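Local coordinates for protein mannonate dehydratase (Streptococcus suis, PDB 3BDK) that probably catalyses the dehydration of D-mannonate to 2-dehydro-3-deoxy-D-gluconate within a TIM barrel that binds manganese or ferrous iron, at residues A[24-29]-A[326-331]; A[47-52]-A[79-84]; A[125-130]-A[230-235]. All blocks are in the same frame, centred on the assembly; numbering follows the deposited sequence.

From the N terminus, the chain passes through 24-29 and soon enters the first barrel strands. Contact 2 closes a short loop there: 47-52 leads through helix 63-74 back to 79-84, next to where it began. Contact 3 closes a longer loop of about a hundred residues, joining the loop after strand 120-123 to the loop after strand 215-218. Contact 1 spans nearly the whole chain, bringing 326-331 on the last strand back to the N-terminal loop, so the other two lie within its span, one after the other. Contacts 1 and 2 touch through the backbone and a salt bridge; all three contribute residues to one sugar pocket, contact 3 from a separate part of the barrel.

Contact 1: residues A[24-29]-A[326-331]; sequences SFRWYG and SLRPDH. With MN (manganese (II) ion), chain D; DNO (D-mannose), chain C.
Ser24 joins the N-terminal loop to strand 327-328 of the xylose isomerase-like TIM barrel. Its backbone N donates to O of Leu327 over 3.0 Å. Serine is small enough to sit beside Ser326, and its OG bonds back to O of Lys22. The carbonyl O of Ser24 lies 3.4 Å from CD of Pro329, a ring that has no backbone N-H to offer. Phe25 follows with its CB directed away, but the ring returns to bring CD2 within 3.9 Å of Pro329 CG, the two side chains crossing at about a right angle; Ile39 of helix 36-40 also packs on this phenyl group. Arg26 carries the contact into the active site. With CG anti to the backbone N (chi1 -166°) and the chain extended, its CD lies over one face of the Arg328 guanidinium, 3.7 Å from Arg328 NH2, and the two guanidinium planes stand almost perpendicular (87°). A long, flexible side chain suits the task: the Arg26 guanidinium reaches the bound D-mannose, where NH1 makes a weak hydrogen bond to the sugar O5. From Tyr28 the hydroxyl OH accepts a hydrogen bond from the sugar O3. Within 326-331, Arg328 NH2 forms a salt bridge with OD1 of Asp330 (2.7 Å), which should help hold the carboxylate in position. Its other oxygen, Asp330 OD2, binds the manganese ion at 2.5 Å, alongside His219, His286 and O2 of the sugar.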
# COMPACT_ATOMS: atom_id res chain seq x y z
N SER A 24 -8.75 -5.25 -7.95
CA SER A 24 -8.94 -6.70 -8.07
C SER A 24 -7.67 -7.43 -7.73
O SER A 24 -6.70 -6.79 -7.39
CB SER A 24 -9.40 -7.03 -9.48
OG SER A 24 -10.51 -6.22 -9.79
N PHE A 25 -7.65 -8.75 -7.85
CA PHE A 25 -6.58 -9.54 -7.26
C PHE A 25 -6.70 -10.99 -7.71
O PHE A 25 -7.76 -11.59 -7.59
CB PHE A 25 -6.69 -9.45 -5.74
CG PHE A 25 -5.40 -9.54 -5.00
CD1 PHE A 25 -5.02 -10.71 -4.38
CD2 PHE A 25 -4.57 -8.42 -4.87
CE1 PHE A 25 -3.82 -10.79 -3.67
CE2 PHE A 25 -3.37 -8.49 -4.15
CZ PHE A 25 -3.00 -9.67 -3.56
N ARG A 26 -5.61 -11.57 -8.19
CA ARG A 26 -5.69 -12.92 -8.73
C ARG A 26 -5.75 -13.95 -7.63
O ARG A 26 -4.99 -13.88 -6.67
CB ARG A 26 -4.52 -13.21 -9.67
CG ARG A 26 -4.72 -14.44 -10.53
CD ARG A 26 -3.71 -14.47 -11.63
NE ARG A 26 -3.70 -15.73 -12.37
CZ ARG A 26 -3.03 -15.89 -13.51
NH1 ARG A 26 -2.34 -14.88 -14.01
NH2 ARG A 26 -3.07 -17.06 -14.15
N TRP A 27 -6.67 -14.91 -7.77
CA TRP A 27 -6.76 -16.04 -6.84
C TRP A 27 -6.73 -17.36 -7.61
O TRP A 27 -7.50 -17.57 -8.54
CB TRP A 27 -8.01 -15.91 -5.95
CG TRP A 27 -8.12 -16.99 -4.89
CD1 TRP A 27 -7.31 -17.17 -3.80
CD2 TRP A 27 -9.11 -18.02 -4.83
NE1 TRP A 27 -7.73 -18.26 -3.07
CE2 TRP A 27 -8.83 -18.80 -3.67
CE3 TRP A 27 -10.21 -18.37 -5.63
CZ2 TRP A 27 -9.60 -19.90 -3.30
CZ3 TRP A 27 -10.98 -19.48 -5.27
CH2 TRP A 27 -10.66 -20.23 -4.11
N TYR A 28 -5.82 -18.25 -7.22
CA TYR A 28 -5.58 -19.50 -7.96
C TYR A 28 -6.49 -20.69 -7.57
O TYR A 28 -6.11 -21.85 -7.76
CB TYR A 28 -4.09 -19.89 -7.89
CG TYR A 28 -3.26 -19.11 -8.88
CD1 TYR A 28 -2.90 -17.78 -8.64
CD2 TYR A 28 -2.86 -19.69 -10.09
CE1 TYR A 28 -2.15 -17.05 -9.56
CE2 TYR A 28 -2.11 -18.98 -11.02
CZ TYR A 28 -1.76 -17.66 -10.75
OH TYR A 28 -1.02 -16.95 -11.68
N GLY A 29 -7.68 -20.39 -7.06
CA GLY A 29 -8.61 -21.44 -6.67
C GLY A 29 -8.36 -22.02 -5.29
O GLY A 29 -7.41 -21.63 -4.60
N SER A 326 -11.62 -3.39 -14.16
CA SER A 326 -10.83 -3.65 -12.97
C SER A 326 -9.31 -3.58 -13.17
O SER A 326 -8.75 -4.16 -14.12
CB SER A 326 -11.22 -5.00 -12.40
OG SER A 326 -10.51 -6.02 -13.07
N LEU A 327 -8.64 -2.87 -12.27
CA LEU A 327 -7.18 -2.83 -12.26
C LEU A 327 -6.62 -3.80 -11.23
O LEU A 327 -7.21 -4.02 -10.17
CB LEU A 327 -6.68 -1.41 -11.97
CG LEU A 327 -5.18 -1.26 -11.74
CD1 LEU A 327 -4.71 0.13 -12.15
CD2 LEU A 327 -4.83 -1.54 -10.28
N ARG A 328 -5.46 -4.39 -11.54
CA ARG A 328 -4.89 -5.45 -10.73
C ARG A 328 -3.39 -5.27 -10.55
O ARG A 328 -2.63 -5.29 -11.52
CB ARG A 328 -5.18 -6.82 -11.35
CG ARG A 328 -4.39 -7.96 -10.74
CD ARG A 328 -4.35 -9.16 -11.67
NE ARG A 328 -3.12 -9.94 -11.50
CZ ARG A 328 -2.70 -10.87 -12.36
NH1 ARG A 328 -3.41 -11.13 -13.45
NH2 ARG A 328 -1.58 -11.53 -12.13
N PRO A 329 -2.97 -5.08 -9.30
CA PRO A 329 -1.56 -5.28 -8.93
C PRO A 329 -1.04 -6.64 -9.37
O PRO A 329 -1.42 -7.66 -8.79
CB PRO A 329 -1.60 -5.20 -7.40
CG PRO A 329 -2.97 -5.65 -7.04
CD PRO A 329 -3.87 -5.16 -8.14
N ASP A 330 -0.19 -6.65 -10.39
CA ASP A 330 0.51 -7.87 -10.79
C ASP A 330 1.61 -8.22 -9.80
O ASP A 330 1.57 -7.81 -8.64
CB ASP A 330 1.09 -7.71 -12.20
CG ASP A 330 0.75 -8.88 -13.10
OD1 ASP A 330 0.56 -10.00 -12.59
OD2 ASP A 330 0.68 -8.67 -14.33
N HIS A 331 2.60 -8.98 -10.27
CA HIS A 331 3.56 -9.62 -9.38
C HIS A 331 3.96 -8.68 -8.24
O HIS A 331 3.94 -7.46 -8.39
CB HIS A 331 4.80 -10.06 -10.16
CG HIS A 331 4.48 -10.84 -11.40
ND1 HIS A 331 3.71 -10.34 -12.41
CD2 HIS A 331 4.85 -12.09 -11.78
CE1 HIS A 331 3.60 -11.24 -13.37
NE2 HIS A 331 4.28 -12.31 -13.01
MN MN D . 0.43 -10.58 -15.86
C1 DNO C . 3.12 -13.87 -16.13
C2 DNO C . 1.92 -13.82 -15.17
C3 DNO C . 1.34 -15.20 -14.76
C4 DNO C . 0.87 -16.24 -15.83
C5 DNO C . 0.12 -15.75 -17.11
C6 DNO C . -0.82 -16.84 -17.62
O1 DNO C . 3.78 -12.86 -16.36
O2 DNO C . 0.90 -12.94 -15.70
O3 DNO C . 0.23 -14.98 -13.89
O4 DNO C . 1.96 -17.10 -16.18
O5 DNO C . -0.65 -14.55 -16.90
O6 DNO C . -0.18 -17.58 -18.66

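Contact 2: residues A[47-52]-A[79-84]; sequences GIVTAV and EITVIE
A beta-alpha-beta crossover opens this TIM barrel, and the contact pairs its two parallel strands, 47-50 and 79-84. Ile48 sits between two bonds: its N donates to O of Glu79 over 2.6 Å, almost straight at 167°, and its O accepts a weak bond from N of Thr81 at 3.3 Å. Beyond this point the register skips Thr81 and the pairing becomes looser: the CA nearest that of Val49 belongs to Val82. Farther on, N of Glu84 reaches O of Thr50 at 3.1 Å, coming from above the carbonyl plane and bent at the hydrogen (135°). Gly47 suits the start of the strand: having no side chain, it lets the methyl CG2 of Thr81 approach to 3.8 Å from its CA. Branched residues fill both surfaces of the sheet. On one, CD1 of Ile80 touches CG2 of Ile48 and, also at 3.7 Å, the methyl CG2 of Thr50; the Thr50 hydroxyl OG1 lies anti to the backbone N (chi1 -177°) and bonds to O of Trp27. On the other, Val49 and Val82 lie side by side, CG2 of the first 4.0 Å from CB of the second, while CG1 of Val49 meets CB of Glu84 at 3.4 Å. Glu84 belongs to the sugar pocket, and its OE1 forms a salt bridge with Arg328 NH1 on the last strand. On the face of Ile48 and Ile80, Val73 of the connecting helix 63-74 packs on Ile48 and Ile118 on Ile80; on that of Val49, Val82 meets Phe284 of strand 282-286 and Val120 of the adjoining strand 120-123.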
# COMPACT_ATOMS: atom_id res chain seq x y z
N GLY A 47 -12.73 -6.84 -6.66
CA GLY A 47 -12.74 -7.88 -7.66
C GLY A 47 -11.78 -8.99 -7.35
O GLY A 47 -10.70 -8.76 -6.81
N ILE A 48 -12.17 -10.21 -7.67
CA ILE A 48 -11.24 -11.29 -7.67
C ILE A 48 -10.95 -11.59 -9.16
O ILE A 48 -11.66 -11.08 -10.04
CB ILE A 48 -11.78 -12.49 -6.83
CG1 ILE A 48 -10.63 -13.30 -6.23
CG2 ILE A 48 -12.71 -13.37 -7.65
CD1 ILE A 48 -11.02 -14.05 -4.96
N VAL A 49 -9.90 -12.36 -9.43
CA VAL A 49 -9.44 -12.66 -10.78
C VAL A 49 -8.91 -14.09 -10.76
O VAL A 49 -7.93 -14.39 -10.07
CB VAL A 49 -8.33 -11.69 -11.24
CG1 VAL A 49 -7.53 -12.26 -12.40
CG2 VAL A 49 -8.90 -10.34 -11.61
N THR A 50 -9.55 -14.98 -11.49
CA THR A 50 -9.20 -16.40 -11.44
C THR A 50 -9.59 -17.14 -12.72
O THR A 50 -10.14 -16.55 -13.65
CB THR A 50 -9.85 -17.09 -10.20
OG1 THR A 50 -9.43 -18.46 -10.12
CG2 THR A 50 -11.37 -17.01 -10.28
N ALA A 51 -9.28 -18.43 -12.74
CA ALA A 51 -9.59 -19.28 -13.87
C ALA A 51 -9.87 -20.68 -13.34
O ALA A 51 -9.69 -20.94 -12.15
CB ALA A 51 -8.42 -19.30 -14.84
N VAL A 52 -10.31 -21.56 -14.24
CA VAL A 52 -10.59 -22.96 -13.95
C VAL A 52 -9.32 -23.79 -14.16
O VAL A 52 -8.57 -23.57 -15.11
CB VAL A 52 -11.77 -23.47 -14.85
CG1 VAL A 52 -11.95 -24.97 -14.74
CG2 VAL A 52 -13.07 -22.77 -14.48
N GLU A 79 -16.22 -10.70 -5.59
CA GLU A 79 -16.86 -10.82 -6.90
C GLU A 79 -15.83 -11.08 -8.01
O GLU A 79 -14.73 -10.51 -7.99
CB GLU A 79 -17.62 -9.51 -7.18
CG GLU A 79 -17.82 -9.17 -8.64
CD GLU A 79 -18.56 -7.86 -8.85
OE1 GLU A 79 -19.68 -7.90 -9.40
OE2 GLU A 79 -18.03 -6.79 -8.46
N ILE A 80 -16.18 -11.91 -9.00
CA ILE A 80 -15.37 -12.04 -10.21
C ILE A 80 -15.59 -10.88 -11.18
O ILE A 80 -16.71 -10.65 -11.63
CB ILE A 80 -15.66 -13.32 -10.97
CG1 ILE A 80 -15.85 -14.50 -10.00
CG2 ILE A 80 -14.55 -13.56 -11.99
CD1 ILE A 80 -14.70 -15.51 -9.95
N THR A 81 -14.52 -10.17 -11.51
CA THR A 81 -14.59 -9.01 -12.39
C THR A 81 -13.97 -9.30 -13.77
O THR A 81 -14.25 -8.59 -14.74
CB THR A 81 -13.88 -7.79 -11.74
OG1 THR A 81 -13.94 -6.65 -12.61
CG2 THR A 81 -12.42 -8.12 -11.42
N VAL A 82 -13.13 -10.35 -13.81
CA VAL A 82 -12.29 -10.71 -14.95
C VAL A 82 -11.80 -12.13 -14.74
O VAL A 82 -11.57 -12.55 -13.62
CB VAL A 82 -11.00 -9.83 -15.01
CG1 VAL A 82 -10.05 -10.33 -16.10
CG2 VAL A 82 -11.33 -8.35 -15.22
N ILE A 83 -11.65 -12.87 -15.83
CA ILE A 83 -11.05 -14.20 -15.75
C ILE A 83 -9.64 -14.16 -16.31
O ILE A 83 -9.44 -13.76 -17.46
CB ILE A 83 -11.92 -15.26 -16.47
CG1 ILE A 83 -13.14 -15.58 -15.61
CG2 ILE A 83 -11.11 -16.54 -16.79
CD1 ILE A 83 -14.03 -16.65 -16.15
N GLU A 84 -8.66 -14.54 -15.50
CA GLU A 84 -7.30 -14.50 -15.97
C GLU A 84 -7.00 -15.79 -16.64
O GLU A 84 -6.50 -16.75 -16.04
CB GLU A 84 -6.28 -14.21 -14.90
CG GLU A 84 -4.91 -13.90 -15.50
CD GLU A 84 -4.62 -12.42 -15.66
OE1 GLU A 84 -5.48 -11.58 -15.30
OE2 GLU A 84 -3.51 -12.08 -16.12

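Contact 3: residues A[125-130]-A[230-235]; sequences FMPVFD and LPRIIT. With DNO (D-mannose), chain C.
Arg232 starts with CG roughly opposite its carbonyl carbon (chi1 -91°) and then turns sharply at chi2 (82°), which carries the guanidinium to the carbonyl of Pro127. There NH2 donates to Pro127 O over 3.1 Å, with the acceptor close to the guanidinium plane, and NH1 adds a weak bond to the same oxygen. The NH2 group also holds O of Pro231, nearly straight at 174°, so one arginine ties its own loop to the opposite one through two backbone carbonyls. Such multiple donors make arginine apt for linking loops that lack regular strand pairing. Met126 fits alongside: its flexible chain sets CG over the centre of one guanidinium face, 3.8 Å from CZ of Arg232. Proline suits both loops as a compact, rigid block, and the rings of Pro127 and Pro231 meet CG to CG at 4.1 Å. Apolar side chains continue the contact. Both methyls of Leu230 touch CG2 of Val128, CD2 at 3.5 Å, and CD1 of Leu230 also lies 3.8 Å from CE1 of Phe129; Leu230 crosses each of these side chains at about a right angle. The Phe129 ring also has NH1 of Arg232 near its edge, so the pair is not a cation-pi stack. Next in the chain, Asp130 places OD1 2.9 Å from O6 of the bound D-mannose, so this loop, held by Arg232, also supplies a residue of the sugar pocket. Around the contact, Pro127 packs on Leu194 of helix 191-210, while Val128 and Leu230 both pack on Tyr185 of helix 176-187.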
# COMPACT_ATOMS: atom_id res chain seq x y z
N PHE A 125 -1.18 -14.64 -26.72
CA PHE A 125 -0.86 -15.27 -28.01
C PHE A 125 0.66 -15.35 -28.17
O PHE A 125 1.25 -14.75 -29.08
CB PHE A 125 -1.52 -14.53 -29.17
CG PHE A 125 -2.02 -15.43 -30.26
CD1 PHE A 125 -3.30 -15.97 -30.21
CD2 PHE A 125 -1.19 -15.77 -31.34
CE1 PHE A 125 -3.76 -16.82 -31.22
CE2 PHE A 125 -1.65 -16.61 -32.36
CZ PHE A 125 -2.93 -17.13 -32.30
N MET A 126 1.28 -16.12 -27.29
CA MET A 126 2.70 -16.15 -27.14
C MET A 126 3.18 -17.57 -27.34
O MET A 126 2.93 -18.45 -26.52
CB MET A 126 3.08 -15.66 -25.74
CG MET A 126 4.41 -14.93 -25.66
SD MET A 126 4.93 -14.54 -23.97
CE MET A 126 3.36 -14.00 -23.26
N PRO A 127 3.88 -17.80 -28.45
CA PRO A 127 4.42 -19.12 -28.71
C PRO A 127 5.14 -19.66 -27.50
O PRO A 127 5.81 -18.89 -26.80
CB PRO A 127 5.43 -18.85 -29.82
CG PRO A 127 4.87 -17.68 -30.54
CD PRO A 127 4.18 -16.85 -29.53
N VAL A 128 4.96 -20.96 -27.24
CA VAL A 128 5.74 -21.76 -26.30
C VAL A 128 5.53 -21.44 -24.81
O VAL A 128 4.91 -22.23 -24.10
CB VAL A 128 7.25 -21.76 -26.66
CG1 VAL A 128 7.96 -22.88 -25.94
CG2 VAL A 128 7.45 -21.92 -28.14
N PHE A 129 6.05 -20.31 -24.34
CA PHE A 129 5.96 -19.92 -22.93
C PHE A 129 5.03 -18.74 -22.78
O PHE A 129 4.80 -18.02 -23.75
CB PHE A 129 7.34 -19.50 -22.39
CG PHE A 129 8.47 -20.37 -22.85
CD1 PHE A 129 9.24 -20.01 -23.95
CD2 PHE A 129 8.79 -21.54 -22.16
CE1 PHE A 129 10.30 -20.82 -24.38
CE2 PHE A 129 9.84 -22.35 -22.58
CZ PHE A 129 10.60 -21.98 -23.70
N ASP A 130 4.52 -18.52 -21.56
CA ASP A 130 3.73 -17.31 -21.27
C ASP A 130 4.53 -16.20 -20.59
O ASP A 130 4.05 -15.07 -20.42
CB ASP A 130 2.53 -17.67 -20.41
CG ASP A 130 1.69 -18.75 -21.03
OD1 ASP A 130 1.18 -19.59 -20.25
OD2 ASP A 130 1.55 -18.75 -22.29
N LEU A 230 12.34 -17.48 -31.09
CA LEU A 230 10.89 -17.59 -31.22
C LEU A 230 10.26 -16.25 -31.54
O LEU A 230 10.74 -15.23 -31.07
CB LEU A 230 10.28 -18.06 -29.92
CG LEU A 230 10.55 -19.42 -29.35
CD1 LEU A 230 10.00 -19.43 -27.90
CD2 LEU A 230 9.89 -20.46 -30.23
N PRO A 231 9.16 -16.24 -32.31
CA PRO A 231 8.55 -14.96 -32.68
C PRO A 231 7.60 -14.40 -31.59
O PRO A 231 7.02 -15.18 -30.82
CB PRO A 231 7.80 -15.32 -33.96
CG PRO A 231 7.34 -16.68 -33.71
CD PRO A 231 8.43 -17.37 -32.92
N ARG A 232 7.48 -13.07 -31.52
CA ARG A 232 6.53 -12.40 -30.63
C ARG A 232 5.94 -11.25 -31.39
O ARG A 232 6.65 -10.57 -32.11
CB ARG A 232 7.21 -11.86 -29.39
CG ARG A 232 7.26 -12.80 -28.20
CD ARG A 232 8.40 -13.82 -28.28
NE ARG A 232 8.42 -14.66 -27.08
CZ ARG A 232 7.88 -15.87 -26.97
NH1 ARG A 232 7.95 -16.53 -25.81
NH2 ARG A 232 7.27 -16.45 -28.00
N ILE A 233 4.63 -11.02 -31.23
CA ILE A 233 3.98 -9.94 -31.97
C ILE A 233 3.27 -8.90 -31.11
O ILE A 233 3.09 -7.74 -31.53
CB ILE A 233 3.05 -10.47 -33.11
CG1 ILE A 233 1.99 -11.45 -32.57
CG2 ILE A 233 3.87 -11.06 -34.26
CD1 ILE A 233 0.96 -11.88 -33.62
N ILE A 234 2.88 -9.27 -29.90
CA ILE A 234 2.21 -8.31 -29.06
C ILE A 234 3.26 -7.64 -28.20
O ILE A 234 3.47 -7.98 -27.04
CB ILE A 234 1.01 -8.93 -28.29
CG1 ILE A 234 0.23 -9.87 -29.21
CG2 ILE A 234 0.06 -7.84 -27.84
CD1 ILE A 234 -0.33 -9.19 -30.50
N THR A 235 3.92 -6.67 -28.81
CA THR A 235 5.19 -6.20 -28.32
C THR A 235 5.29 -4.66 -28.15
O THR A 235 6.21 -4.19 -27.49
CB THR A 235 6.37 -6.74 -29.24
OG1 THR A 235 6.20 -6.27 -30.58
CG2 THR A 235 6.42 -8.27 -29.27
C1 DNO C . 3.12 -13.87 -16.13
C2 DNO C . 1.92 -13.82 -15.17
C3 DNO C . 1.34 -15.20 -14.76
C4 DNO C . 0.87 -16.24 -15.83
C5 DNO C . 0.12 -15.75 -17.11
C6 DNO C . -0.82 -16.84 -17.62
O1 DNO C . 3.78 -12.86 -16.36
O2 DNO C . 0.90 -12.94 -15.70
O3 DNO C . 0.23 -14.98 -13.89
O4 DNO C . 1.96 -17.10 -16.18
O5 DNO C . -0.65 -14.55 -16.90
O6 DNO C . -0.18 -17.58 -18.66